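Local atomic coordinates of pentacotripeptide-repeat region of PRORP domain-containing protein (Brachypodium distachyon, PDB entry 4ME2), a protein that probably binds RNA in a sequence-specific way, folded from pentatricopeptide helix-turn-helix repeats and linked to group II intron RNA in the chloroplast. Residues S44-A49 / R82-A87; I50-A55 / A75-L80; K170-V175 / D203-R208; A177-G182 / M214-L219. One frame throughout, in Å; residues are numbered along the deposited sequence.

Contact 1: residues S44-A49 / R82-A87; sequences SLSTEA and RADLLA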
loop_
_atom_site.group_PDB
_atom_site.type_symbol
_atom_site.label_atom_id
_atom_site.label_comp_id
_atom_site.label_asym_id
_atom_site.label_seq_id
_atom_site.Cartn_x
_atom_site.Cartn_y
_atom_site.Cartn_z
ATOM N N SER A 44 -13.255 -10.525 -15.060
ATOM C CA SER A 44 -14.530 -10.281 -15.794
ATOM C C SER A 44 -14.671 -8.808 -16.169
ATOM O O SER A 44 -15.111 -7.983 -15.362
ATOM C CB SER A 44 -15.727 -10.745 -14.960
ATOM O OG SER A 44 -15.703 -10.164 -13.666
ATOM N N LEU A 45 -14.279 -8.488 -17.398
ATOM C CA LEU A 45 -14.366 -7.129 -17.913
ATOM C C LEU A 45 -15.720 -6.839 -18.530
ATOM O O LEU A 45 -16.114 -7.464 -19.516
ATOM C CB LEU A 45 -13.297 -6.892 -18.972
ATOM C CG LEU A 45 -11.925 -6.408 -18.532
ATOM C CD1 LEU A 45 -11.070 -6.258 -19.776
ATOM C CD2 LEU A 45 -12.030 -5.096 -17.771
ATOM N N SER A 46 -16.425 -5.872 -17.967
ATOM C CA SER A 46 -17.685 -5.436 -18.539
ATOM C C SER A 46 -17.460 -4.413 -19.642
ATOM O O SER A 46 -16.357 -3.891 -19.814
ATOM C CB SER A 46 -18.552 -4.815 -17.460
ATOM O OG SER A 46 -17.918 -3.659 -16.935
ATOM N N THR A 47 -18.523 -4.112 -20.378
ATOM C CA THR A 47 -18.474 -3.066 -21.383
ATOM C C THR A 47 -18.006 -1.737 -20.786
ATOM O O THR A 47 -17.110 -1.088 -21.324
ATOM C CB THR A 47 -19.845 -2.876 -22.039
ATOM O OG1 THR A 47 -20.211 -4.087 -22.709
ATOM C CG2 THR A 47 -19.808 -1.731 -23.040
ATOM N N GLU A 48 -18.604 -1.339 -19.668
ATOM C CA GLU A 48 -18.242 -0.059 -19.063
ATOM C C GLU A 48 -16.803 -0.031 -18.542
ATOM O O GLU A 48 -16.145 1.005 -18.620
ATOM C CB GLU A 48 -19.250 0.402 -17.997
ATOM C CG GLU A 48 -19.961 -0.699 -17.232
ATOM C CD GLU A 48 -20.979 -1.445 -18.080
ATOM O OE1 GLU A 48 -21.898 -0.816 -18.643
ATOM O OE2 GLU A 48 -20.857 -2.674 -18.176
ATOM N N ALA A 49 -16.314 -1.155 -18.016
ATOM C CA ALA A 49 -14.923 -1.234 -17.558
ATOM C C ALA A 49 -13.961 -1.084 -18.732
ATOM O O ALA A 49 -13.008 -0.305 -18.666
ATOM C CB ALA A 49 -14.663 -2.530 -16.813
ATOM N N ARG A 82 -18.775 -0.383 -8.120
ATOM C CA ARG A 82 -17.658 -1.099 -7.501
ATOM C C ARG A 82 -17.044 -2.158 -8.409
ATOM O O ARG A 82 -15.850 -2.123 -8.680
ATOM C CB ARG A 82 -18.085 -1.759 -6.183
ATOM C CG ARG A 82 -16.941 -2.425 -5.421
ATOM C CD ARG A 82 -17.458 -3.366 -4.335
ATOM N NE ARG A 82 -18.383 -4.340 -4.912
ATOM C CZ ARG A 82 -18.025 -5.477 -5.505
ATOM N NH1 ARG A 82 -16.747 -5.828 -5.584
ATOM N NH2 ARG A 82 -18.950 -6.272 -6.017
ATOM N N ALA A 83 -17.867 -3.102 -8.857
ATOM C CA ALA A 83 -17.373 -4.242 -9.625
ATOM C C ALA A 83 -16.615 -3.793 -10.874
ATOM O O ALA A 83 -15.546 -4.320 -11.175
ATOM C CB ALA A 83 -18.516 -5.183 -9.992
ATOM N N ASP A 84 -17.170 -2.813 -11.580
ATOM C CA ASP A 84 -16.551 -2.296 -12.799
ATOM C C ASP A 84 -15.262 -1.525 -12.502
ATOM O O ASP A 84 -14.282 -1.629 -13.249
ATOM C CB ASP A 84 -17.542 -1.431 -13.578
ATOM C CG ASP A 84 -18.750 -2.225 -14.073
ATOM O OD1 ASP A 84 -18.572 -3.368 -14.544
ATOM O OD2 ASP A 84 -19.884 -1.708 -13.984
ATOM N N LEU A 85 -15.249 -0.761 -11.412
ATOM C CA LEU A 85 -14.036 -0.027 -11.051
ATOM C C LEU A 85 -12.885 -0.980 -10.737
ATOM O O LEU A 85 -11.764 -0.803 -11.224
ATOM C CB LEU A 85 -14.280 0.922 -9.871
ATOM C CG LEU A 85 -13.054 1.741 -9.429
ATOM C CD1 LEU A 85 -12.435 2.495 -10.596
ATOM C CD2 LEU A 85 -13.391 2.714 -8.309
ATOM N N LEU A 86 -13.160 -1.982 -9.909
ATOM C CA LEU A 86 -12.147 -2.958 -9.546
ATOM C C LEU A 86 -11.705 -3.783 -10.757
ATOM O O LEU A 86 -10.545 -4.175 -10.836
ATOM C CB LEU A 86 -12.641 -3.858 -8.410
ATOM C CG LEU A 86 -12.955 -3.154 -7.082
ATOM C CD1 LEU A 86 -13.612 -4.123 -6.110
ATOM C CD2 LEU A 86 -11.706 -2.543 -6.462
ATOM N N ALA A 87 -12.620 -4.037 -11.688
ATOM C CA ALA A 87 -12.276 -4.784 -12.905
ATOM C C ALA A 87 -11.366 -3.948 -13.798
ATOM O O ALA A 87 -10.412 -4.475 -14.374
ATOM C CB ALA A 87 -13.523 -5.220 -13.664
HETATM O O HOH W 1 -16.260 -5.157 -15.136
#

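Contact 2: residues I50-A55 / A75-L80; sequences IHAVQA and AALGRL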
loop_
_atom_site.group_PDB
_atom_site.type_symbol
_atom_site.label_atom_id
_atom_site.label_comp_id
_atom_site.label_asym_id
_atom_site.label_seq_id
_atom_site.Cartn_x
_atom_site.Cartn_y
_atom_site.Cartn_z
ATOM N N ILE A 50 -14.218 -1.825 -19.810
ATOM C CA ILE A 50 -13.388 -1.732 -21.014
ATOM C C ILE A 50 -13.308 -0.296 -21.530
ATOM O O ILE A 50 -12.217 0.210 -21.822
ATOM C CB ILE A 50 -13.880 -2.676 -22.134
ATOM C CG1 ILE A 50 -13.587 -4.128 -21.751
ATOM C CG2 ILE A 50 -13.209 -2.335 -23.460
ATOM C CD1 ILE A 50 -14.023 -5.150 -22.778
ATOM N N HIS A 51 -14.462 0.359 -21.640
ATOM C CA HIS A 51 -14.509 1.750 -22.079
ATOM C C HIS A 51 -13.704 2.642 -21.173
ATOM O O HIS A 51 -12.972 3.510 -21.647
ATOM C CB HIS A 51 -15.949 2.251 -22.195
ATOM C CG HIS A 51 -16.650 1.811 -23.459
ATOM N ND1 HIS A 51 -17.992 1.719 -23.551
ATOM C CD2 HIS A 51 -16.144 1.429 -24.703
ATOM C CE1 HIS A 51 -18.330 1.305 -24.787
ATOM N NE2 HIS A 51 -17.198 1.126 -25.491
ATOM N N ALA A 52 -13.818 2.419 -19.862
ATOM C CA ALA A 52 -13.110 3.235 -18.878
ATOM C C ALA A 52 -11.595 3.045 -18.951
ATOM O O ALA A 52 -10.838 4.011 -18.824
ATOM C CB ALA A 52 -13.624 2.948 -17.475
ATOM N N VAL A 53 -11.159 1.807 -19.159
ATOM C CA VAL A 53 -9.732 1.521 -19.322
ATOM C C VAL A 53 -9.212 2.235 -20.563
ATOM O O VAL A 53 -8.152 2.866 -20.535
ATOM C CB VAL A 53 -9.455 0.005 -19.429
ATOM C CG1 VAL A 53 -8.022 -0.264 -19.883
ATOM C CG2 VAL A 53 -9.722 -0.679 -18.096
ATOM N N GLN A 54 -9.962 2.156 -21.656
ATOM C CA GLN A 54 -9.497 2.802 -22.879
ATOM C C GLN A 54 -9.432 4.321 -22.746
ATOM O O GLN A 54 -8.478 4.945 -23.213
ATOM C CB GLN A 54 -10.299 2.337 -24.096
ATOM C CG GLN A 54 -9.965 0.900 -24.489
ATOM C CD GLN A 54 -8.469 0.669 -24.673
ATOM O OE1 GLN A 54 -7.854 1.210 -25.591
ATOM N NE2 GLN A 54 -7.877 -0.138 -23.795
ATOM N N ALA A 55 -10.429 4.904 -22.086
ATOM C CA ALA A 55 -10.453 6.344 -21.839
ATOM C C ALA A 55 -9.269 6.795 -20.986
ATOM O O ALA A 55 -8.638 7.806 -21.287
ATOM C CB ALA A 55 -11.769 6.759 -21.195
ATOM N N ALA A 75 -11.925 11.328 -14.076
ATOM C CA ALA A 75 -12.766 11.550 -15.249
ATOM C C ALA A 75 -13.172 10.237 -15.917
ATOM O O ALA A 75 -14.332 10.047 -16.276
ATOM C CB ALA A 75 -12.063 12.459 -16.249
ATOM N N ALA A 76 -12.220 9.327 -16.081
ATOM C CA ALA A 76 -12.491 8.100 -16.825
ATOM C C ALA A 76 -13.213 7.033 -15.998
ATOM O O ALA A 76 -14.022 6.261 -16.535
ATOM C CB ALA A 76 -11.205 7.550 -17.415
ATOM N N LEU A 77 -12.942 7.007 -14.696
ATOM C CA LEU A 77 -13.414 5.916 -13.840
ATOM C C LEU A 77 -14.473 6.341 -12.828
ATOM O O LEU A 77 -15.042 5.498 -12.130
ATOM C CB LEU A 77 -12.233 5.280 -13.097
ATOM C CG LEU A 77 -10.936 4.995 -13.860
ATOM C CD1 LEU A 77 -9.871 4.466 -12.913
ATOM C CD2 LEU A 77 -11.150 4.030 -15.014
ATOM N N GLY A 78 -14.738 7.639 -12.760
ATOM C CA GLY A 78 -15.569 8.209 -11.704
ATOM C C GLY A 78 -17.048 7.874 -11.716
ATOM O O GLY A 78 -17.747 8.148 -10.745
ATOM N N ARG A 79 -17.533 7.293 -12.810
ATOM C CA ARG A 79 -18.946 6.912 -12.908
ATOM C C ARG A 79 -19.179 5.421 -12.642
ATOM O O ARG A 79 -20.328 4.963 -12.600
ATOM C CB ARG A 79 -19.530 7.288 -14.282
ATOM C CG ARG A 79 -19.277 8.715 -14.763
ATOM C CD ARG A 79 -19.949 9.766 -13.891
ATOM N NE ARG A 79 -20.133 11.033 -14.604
ATOM C CZ ARG A 79 -20.379 12.203 -14.017
ATOM N NH1 ARG A 79 -20.465 12.291 -12.694
ATOM N NH2 ARG A 79 -20.533 13.296 -14.755
ATOM N N LEU A 80 -18.097 4.665 -12.458
ATOM C CA LEU A 80 -18.183 3.203 -12.361
ATOM C C LEU A 80 -18.662 2.712 -11.006
ATOM O O LEU A 80 -18.240 3.228 -9.976
ATOM C CB LEU A 80 -16.827 2.562 -12.652
ATOM C CG LEU A 80 -16.213 2.691 -14.047
ATOM C CD1 LEU A 80 -14.815 2.098 -14.031
ATOM C CD2 LEU A 80 -17.070 2.017 -15.110
#

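Contact 3: residues K170-V175 / D203-R208; sequences KLTRLV and DEYMYR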
loop_
_atom_site.group_PDB
_atom_site.type_symbol
_atom_site.label_atom_id
_atom_site.label_comp_id
_atom_site.label_asym_id
_atom_site.label_seq_id
_atom_site.Cartn_x
_atom_site.Cartn_y
_atom_site.Cartn_z
ATOM N N LYS A 170 -1.575 -10.276 6.628
ATOM C CA LYS A 170 -1.657 -9.332 5.520
ATOM C C LYS A 170 -0.753 -8.124 5.749
ATOM O O LYS A 170 -0.116 -7.633 4.813
ATOM C CB LYS A 170 -3.101 -8.892 5.300
ATOM C CG LYS A 170 -3.995 -9.999 4.774
ATOM C CD LYS A 170 -5.443 -9.550 4.718
ATOM C CE LYS A 170 -6.147 -10.151 3.513
ATOM N NZ LYS A 170 -7.574 -9.723 3.469
ATOM N N LEU A 171 -0.686 -7.649 6.988
ATOM C CA LEU A 171 0.211 -6.541 7.312
ATOM C C LEU A 171 1.663 -6.932 7.047
ATOM O O LEU A 171 2.454 -6.126 6.538
ATOM C CB LEU A 171 0.035 -6.103 8.766
ATOM C CG LEU A 171 0.757 -4.812 9.159
ATOM C CD1 LEU A 171 0.094 -3.604 8.511
ATOM C CD2 LEU A 171 0.808 -4.662 10.672
ATOM N N THR A 172 2.013 -8.172 7.378
ATOM C CA THR A 172 3.383 -8.647 7.194
ATOM C C THR A 172 3.713 -8.787 5.708
ATOM O O THR A 172 4.846 -8.534 5.289
ATOM C CB THR A 172 3.645 -9.970 7.953
ATOM O OG1 THR A 172 3.348 -9.786 9.345
ATOM C CG2 THR A 172 5.111 -10.384 7.822
ATOM N N ARG A 173 2.717 -9.185 4.918
ATOM C CA ARG A 173 2.861 -9.265 3.465
ATOM C C ARG A 173 3.231 -7.913 2.868
ATOM O O ARG A 173 4.110 -7.834 2.009
ATOM C CB ARG A 173 1.577 -9.767 2.803
ATOM C CG ARG A 173 1.368 -11.268 2.902
ATOM C CD ARG A 173 0.341 -11.771 1.897
ATOM N NE ARG A 173 0.830 -11.746 0.517
ATOM C CZ ARG A 173 1.694 -12.620 0.003
ATOM N NH1 ARG A 173 2.194 -13.599 0.751
ATOM N NH2 ARG A 173 2.070 -12.509 -1.265
ATOM N N LEU A 174 2.552 -6.861 3.320
ATOM C CA LEU A 174 2.866 -5.505 2.872
ATOM C C LEU A 174 4.286 -5.108 3.278
ATOM O O LEU A 174 5.043 -4.555 2.470
ATOM C CB LEU A 174 1.841 -4.504 3.407
ATOM C CG LEU A 174 2.151 -3.023 3.160
ATOM C CD1 LEU A 174 2.273 -2.707 1.674
ATOM C CD2 LEU A 174 1.080 -2.149 3.793
ATOM N N VAL A 175 4.657 -5.408 4.520
ATOM C CA VAL A 175 5.984 -5.048 5.018
ATOM C C VAL A 175 7.078 -5.819 4.263
ATOM O O VAL A 175 8.102 -5.251 3.890
ATOM C CB VAL A 175 6.099 -5.252 6.549
ATOM C CG1 VAL A 175 7.550 -5.170 6.988
ATOM C CG2 VAL A 175 5.250 -4.225 7.293
ATOM N N ASP A 203 4.499 -11.467 15.267
ATOM C CA ASP A 203 5.269 -12.705 15.402
ATOM C C ASP A 203 6.774 -12.465 15.287
ATOM O O ASP A 203 7.214 -11.356 14.974
ATOM C CB ASP A 203 4.811 -13.719 14.337
ATOM C CG ASP A 203 5.620 -15.015 14.357
ATOM O OD1 ASP A 203 5.761 -15.623 15.442
ATOM O OD2 ASP A 203 6.117 -15.425 13.286
ATOM N N GLU A 204 7.560 -13.510 15.545
ATOM C CA GLU A 204 9.003 -13.466 15.324
ATOM C C GLU A 204 9.308 -13.119 13.877
ATOM O O GLU A 204 10.248 -12.374 13.599
ATOM C CB GLU A 204 9.657 -14.804 15.672
ATOM C CG GLU A 204 11.142 -14.871 15.347
ATOM C CD GLU A 204 11.793 -16.160 15.812
ATOM O OE1 GLU A 204 11.102 -17.201 15.874
ATOM O OE2 GLU A 204 13.006 -16.135 16.110
ATOM N N TYR A 205 8.512 -13.673 12.964
ATOM C CA TYR A 205 8.679 -13.414 11.535
ATOM C C TYR A 205 8.673 -11.923 11.173
ATOM O O TYR A 205 9.518 -11.482 10.408
ATOM C CB TYR A 205 7.639 -14.181 10.712
ATOM C CG TYR A 205 7.810 -14.042 9.216
ATOM C CD1 TYR A 205 9.032 -14.316 8.607
ATOM C CD2 TYR A 205 6.746 -13.642 8.413
ATOM C CE1 TYR A 205 9.192 -14.189 7.241
ATOM C CE2 TYR A 205 6.893 -13.518 7.045
ATOM C CZ TYR A 205 8.120 -13.790 6.468
ATOM O OH TYR A 205 8.275 -13.674 5.114
ATOM N N MET A 206 7.732 -11.152 11.711
ATOM C CA MET A 206 7.714 -9.713 11.435
ATOM C C MET A 206 9.018 -9.047 11.876
ATOM O O MET A 206 9.564 -8.205 11.162
ATOM C CB MET A 206 6.532 -9.036 12.118
ATOM C CG MET A 206 6.541 -7.516 12.030
ATOM S SD MET A 206 6.360 -6.871 10.355
ATOM C CE MET A 206 4.581 -6.704 10.253
ATOM N N TYR A 207 9.504 -9.425 13.055
ATOM C CA TYR A 207 10.742 -8.852 13.585
ATOM C C TYR A 207 11.938 -9.166 12.694
ATOM O O TYR A 207 12.766 -8.296 12.420
ATOM C CB TYR A 207 11.012 -9.342 15.009
ATOM C CG TYR A 207 9.964 -8.934 16.013
ATOM C CD1 TYR A 207 9.567 -7.607 16.133
ATOM C CD2 TYR A 207 9.375 -9.874 16.853
ATOM C CE1 TYR A 207 8.606 -7.226 17.053
ATOM C CE2 TYR A 207 8.412 -9.505 17.773
ATOM C CZ TYR A 207 8.035 -8.183 17.871
ATOM O OH TYR A 207 7.084 -7.811 18.782
ATOM N N ARG A 208 12.031 -10.413 12.246
ATOM C CA ARG A 208 13.158 -10.829 11.425
ATOM C C ARG A 208 13.140 -10.120 10.074
ATOM O O ARG A 208 14.184 -9.699 9.582
ATOM C CB ARG A 208 13.169 -12.348 11.235
ATOM C CG ARG A 208 13.299 -13.140 12.531
ATOM C CD ARG A 208 13.460 -14.626 12.254
ATOM N NE ARG A 208 14.497 -14.859 11.251
ATOM C CZ ARG A 208 14.995 -16.049 10.926
ATOM N NH1 ARG A 208 14.561 -17.153 11.527
ATOM N NH2 ARG A 208 15.940 -16.133 9.997
#

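Contact 4: residues A177-G182 / M214-L219; sequences ALVAKG and MKRLGL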
loop_
_atom_site.group_PDB
_atom_site.type_symbol
_atom_site.label_atom_id
_atom_site.label_comp_id
_atom_site.label_asym_id
_atom_site.label_seq_id
_atom_site.Cartn_x
_atom_site.Cartn_y
_atom_site.Cartn_z
ATOM N N ALA A 177 6.813 -6.908 1.218
ATOM C CA ALA A 177 6.853 -6.365 -0.136
ATOM C C ALA A 177 7.643 -5.065 -0.156
ATOM O O ALA A 177 8.459 -4.845 -1.047
ATOM C CB ALA A 177 5.445 -6.160 -0.683
ATOM N N LEU A 178 7.419 -4.214 0.842
ATOM C CA LEU A 178 8.119 -2.930 0.900
ATOM C C LEU A 178 9.625 -3.118 1.047
ATOM O O LEU A 178 10.410 -2.469 0.359
ATOM C CB LEU A 178 7.580 -2.068 2.040
ATOM C CG LEU A 178 6.166 -1.516 1.843
ATOM C CD1 LEU A 178 5.602 -0.981 3.152
ATOM C CD2 LEU A 178 6.157 -0.441 0.765
ATOM N N VAL A 179 10.028 -4.004 1.950
ATOM C CA VAL A 179 11.446 -4.269 2.156
ATOM C C VAL A 179 12.092 -4.833 0.880
ATOM O O VAL A 179 13.145 -4.352 0.452
ATOM C CB VAL A 179 11.676 -5.171 3.381
ATOM C CG1 VAL A 179 13.079 -5.730 3.369
ATOM C CG2 VAL A 179 11.418 -4.379 4.665
ATOM N N ALA A 180 11.449 -5.811 0.247
ATOM C CA ALA A 180 11.982 -6.374 -1.000
ATOM C C ALA A 180 12.143 -5.317 -2.107
ATOM O O ALA A 180 13.105 -5.360 -2.879
ATOM C CB ALA A 180 11.135 -7.554 -1.476
ATOM N N LYS A 181 11.213 -4.365 -2.160
ATOM C CA LYS A 181 11.252 -3.293 -3.154
ATOM C C LYS A 181 12.206 -2.168 -2.794
ATOM O O LYS A 181 12.343 -1.210 -3.558
ATOM C CB LYS A 181 9.859 -2.717 -3.382
ATOM C CG LYS A 181 9.084 -3.449 -4.451
ATOM C CD LYS A 181 9.693 -3.205 -5.818
ATOM C CE LYS A 181 9.121 -4.199 -6.796
ATOM N NZ LYS A 181 9.839 -4.170 -8.094
ATOM N N GLY A 182 12.865 -2.284 -1.644
ATOM C CA GLY A 182 13.827 -1.278 -1.190
ATOM C C GLY A 182 13.229 -0.045 -0.537
ATOM O O GLY A 182 13.926 0.955 -0.339
ATOM N N MET A 214 15.923 -3.451 7.519
ATOM C CA MET A 214 16.445 -2.125 7.854
ATOM C C MET A 214 17.964 -2.085 7.725
ATOM O O MET A 214 18.519 -1.144 7.158
ATOM C CB MET A 214 16.002 -1.700 9.250
ATOM C CG MET A 214 14.501 -1.501 9.400
ATOM S SD MET A 214 13.764 -0.296 8.277
ATOM C CE MET A 214 13.146 -1.373 6.977
ATOM N N LYS A 215 18.625 -3.121 8.229
ATOM C CA LYS A 215 20.084 -3.183 8.178
ATOM C C LYS A 215 20.571 -3.193 6.738
ATOM O O LYS A 215 21.406 -2.379 6.343
ATOM C CB LYS A 215 20.590 -4.416 8.923
ATOM C CG LYS A 215 22.097 -4.576 8.891
ATOM C CD LYS A 215 22.528 -5.684 9.832
ATOM C CE LYS A 215 23.982 -5.517 10.232
ATOM N NZ LYS A 215 24.296 -6.337 11.435
ATOM N N ARG A 216 20.021 -4.114 5.952
ATOM C CA ARG A 216 20.397 -4.280 4.555
ATOM C C ARG A 216 20.247 -2.984 3.747
ATOM O O ARG A 216 21.046 -2.701 2.861
ATOM C CB ARG A 216 19.565 -5.415 3.936
ATOM C CG ARG A 216 20.006 -5.882 2.555
ATOM C CD ARG A 216 19.203 -7.094 2.086
ATOM N NE ARG A 216 17.783 -6.784 1.950
ATOM C CZ ARG A 216 17.263 -6.158 0.900
ATOM N NH1 ARG A 216 18.047 -5.791 -0.104
ATOM N NH2 ARG A 216 15.965 -5.903 0.851
ATOM N N LEU A 217 19.229 -2.193 4.074
ATOM C CA LEU A 217 18.920 -0.973 3.334
ATOM C C LEU A 217 19.525 0.297 3.940
ATOM O O LEU A 217 19.298 1.403 3.445
ATOM C CB LEU A 217 17.405 -0.829 3.166
ATOM C CG LEU A 217 16.790 -1.961 2.342
ATOM C CD1 LEU A 217 15.280 -1.999 2.529
ATOM C CD2 LEU A 217 17.164 -1.814 0.877
ATOM N N GLY A 218 20.294 0.130 5.007
ATOM C CA GLY A 218 21.076 1.229 5.561
ATOM C C GLY A 218 20.381 2.103 6.586
ATOM O O GLY A 218 20.911 3.153 6.956
ATOM N N LEU A 219 19.199 1.692 7.046
ATOM C CA LEU A 219 18.543 2.400 8.147
ATOM C C LEU A 219 18.971 1.746 9.449
ATOM O O LEU A 219 18.209 0.982 10.046
ATOM C CB LEU A 219 17.014 2.362 8.036
ATOM C CG LEU A 219 16.235 2.775 6.784
ATOM C CD1 LEU A 219 14.944 3.501 7.152
ATOM C CD2 LEU A 219 17.050 3.581 5.786
HETATM O O HOH W 2 15.854 -4.130 -1.812
#

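Contact 1: residues S44-A49 / R82-A87
Ser46 and Asp84 supply the polar half of this contact, and a few methyl groups supply the rest. The Ser46 hydroxyl donates to Asp84 OD1 in a very short hydrogen bond, OG to OD1 2.5 Å. Its OG stands between the backbone N and the carbonyl carbon (chi1 63°), a position from which it also takes the N-H of Ala49, N to OG 3.2 Å. Ser46 is thus the N-cap of helix 47-59 as well as the donor to its neighbour. Water 1 adds a second link: it accepts from Ser46 N and donates both to Ser44 O and to Asp84 OD1, the last at 3.0 Å. On the other side of the carboxylate, Asp84 OD2 lies 3.4 Å from Glu48 CG. Charge is less comfortable here, since Glu48 OE2 comes within 4.3 Å of Asp84 OD1 with the carboxylate planes turned 32° apart; the start of helix 82-94 would tend to ease the negative charge on Asp84. Were Asp84 exchanged for an alanine, the Ser46 hydroxyl and water 1 would probably lose the acceptor that ties them to the second helix. Van der Waals contact lies one turn further along that helix. Ala87 CB rests 3.6 Å from Ser44 O and faces Ala49 CB at 4.3 Å, while Leu45 reaches the backbone with CD2, 3.8 Å from Ala87 O. A capped helix start docking on the helix two places along the chain is in keeping with the helix-turn-helix repeats of a pentatricopeptide repeat protein.

Contact 2: residues I50-A55 / A75-L80
Ala52 and Ala76 bring the two backbones to 5.3 Å between their CA atoms, the segments running in opposite directions, and just past this point the second chain leaves helix 66-77 through a type I beta turn from Leu77 to Leu80. So close an approach is possible because alanines face each other. The methyl of Ala52 has the largest share of the contact and is met by three groups. Ala52 CB abuts the facing backbone, 3.5 Å from Ala76 O. Two leucine branches meet it as well, and they come from opposite ends of the turn: Leu77 CD2 approaches Ala52 CB to 3.7 Å, and Leu80 CD1 reaches the same carbon at an equal distance. In both leucines CG lies beside the backbone N, and in Leu77 the second torsion (chi2 176°) extends CD1, leaving CD2 as the branch turned to the Ala52 methyl. Helices 47-59 and 66-77 follow each other in the chain and pack antiparallel as a helical hairpin, in keeping with the helix-turn-helix make-up of pentatricopeptide repeat proteins; small residues at its interface illustrate how such a pair is drawn close. Away from the turn the same theme continues with Ala76, whose CB sits 3.8 Å from Ala52 O and 3.9 Å from Ala55 CB. Leu56 and Leu59 of helix 47-59 also touch Ala76. No hydrogen bond crosses between 50-55 and 75-80, so methyls and backbone carbonyls make the whole fit. Leu77 and Leu80 both rest in addition on Leu85 of helix 82-94, which Val53 meets further along at Ala88 and Leu92.

Contact 3: residues K170-V175 / D203-R208
The Tyr205 ring is the flat group of this contact, and Thr172 touches it obliquely through CG2. That methyl of Thr172 meets two carbons along one side of the Tyr205 ring, CD2 and CE2, with CG2 to CE2 at 3.7 Å. The ring is swung toward the first helix by a first torsion that sets CG opposite the backbone N (chi1 -176°). Asp203 caps the start of this helix: its OD2 accepts from Tyr205 N at 3.0 Å, the N-H coming from above the carboxylate plane. Met206 fills the rest of the interface. Its chain bends at both chi2 and chi3, and the side chains of Met206 and Thr172 slide past each other in opposite directions, Met206 CE lying 3.4 Å from Thr172 OG1. That hydroxyl finds its hydrogen bond in its own helix, with Val168 O. Met206 CE also touches Val175 CG2 at 3.9 Å, and Met206 SD lies 4.0 Å from Val175 CG1. With a serine in place of Met206, a gap is likely to open between Thr172 OG1 and the Val175 methyls, where the thioether and its methyl now sit. The axes of the two helical segments run nearly parallel, 14° apart, and their closest approach is 10.5 Å. Helix 184-197, which lies between them in sequence, adjoins this pair through Val190, touched by both Leu171 and Val175; Leu174 turns to helix 118-126, and Tyr207 to helix 220-236.

Contact 4: residues A177-G182 / M214-L219
Val179 and Leu217 meet where two helices of the pentatricopeptide repeat array finish, each in a Schellman motif closed by a glycine of positive phi, Gly182 and Gly218. Leu217 can be followed outward from its backbone. CB points at the facing segment, and CG, set beside the backbone N (chi1 -63°), lies over one face of the neighbouring Arg216 guanidinium, offset toward its rim. From there the branches of Leu217 part: CD1 comes to 3.8 Å from Val179 O, and CD2 to 4.0 Å from Gly182 CA. Met214, also on the second segment, has a bent chain that crosses Val179 obliquely and brings Met214 CE to 4.2 Å from Val179 CG2. Ala184 and Ala187 of helix 184-197 border this layer, touched by Leu217 and Val179 respectively. Val179 O already accepts from Gly182 N at 3.0 Å, one of the bonds back into the last turn. Arg216 NH2 approaches that same oxygen, which lies near the guanidinium plane at its edge. Also in that plane is water 2, which accepts from Arg216 NH2 and donates to Ala180 O, the water oxygen lying 3.2 Å from Ala180 O.

In the fold
The four contacts form two local pairs on opposite sides of the chain's centre. Contact 2 is nested within the loop closed by contact 1, and their centres lie about 9 Å apart; they share helix 47-59 and touch directly, Leu85 CA meeting Leu80 CD1 at 3.7 Å. Contacts 3 and 4 instead cross along the chain: both join helix 168-180 to helix 204-216, one near the helix starts and the other at their ends, with about 13 Å between centres. Contacts 1 and 3 are about 32 Å apart between centres and do not touch. Short-range helix pairing, repeated in series, thus builds the elongated repeat protein.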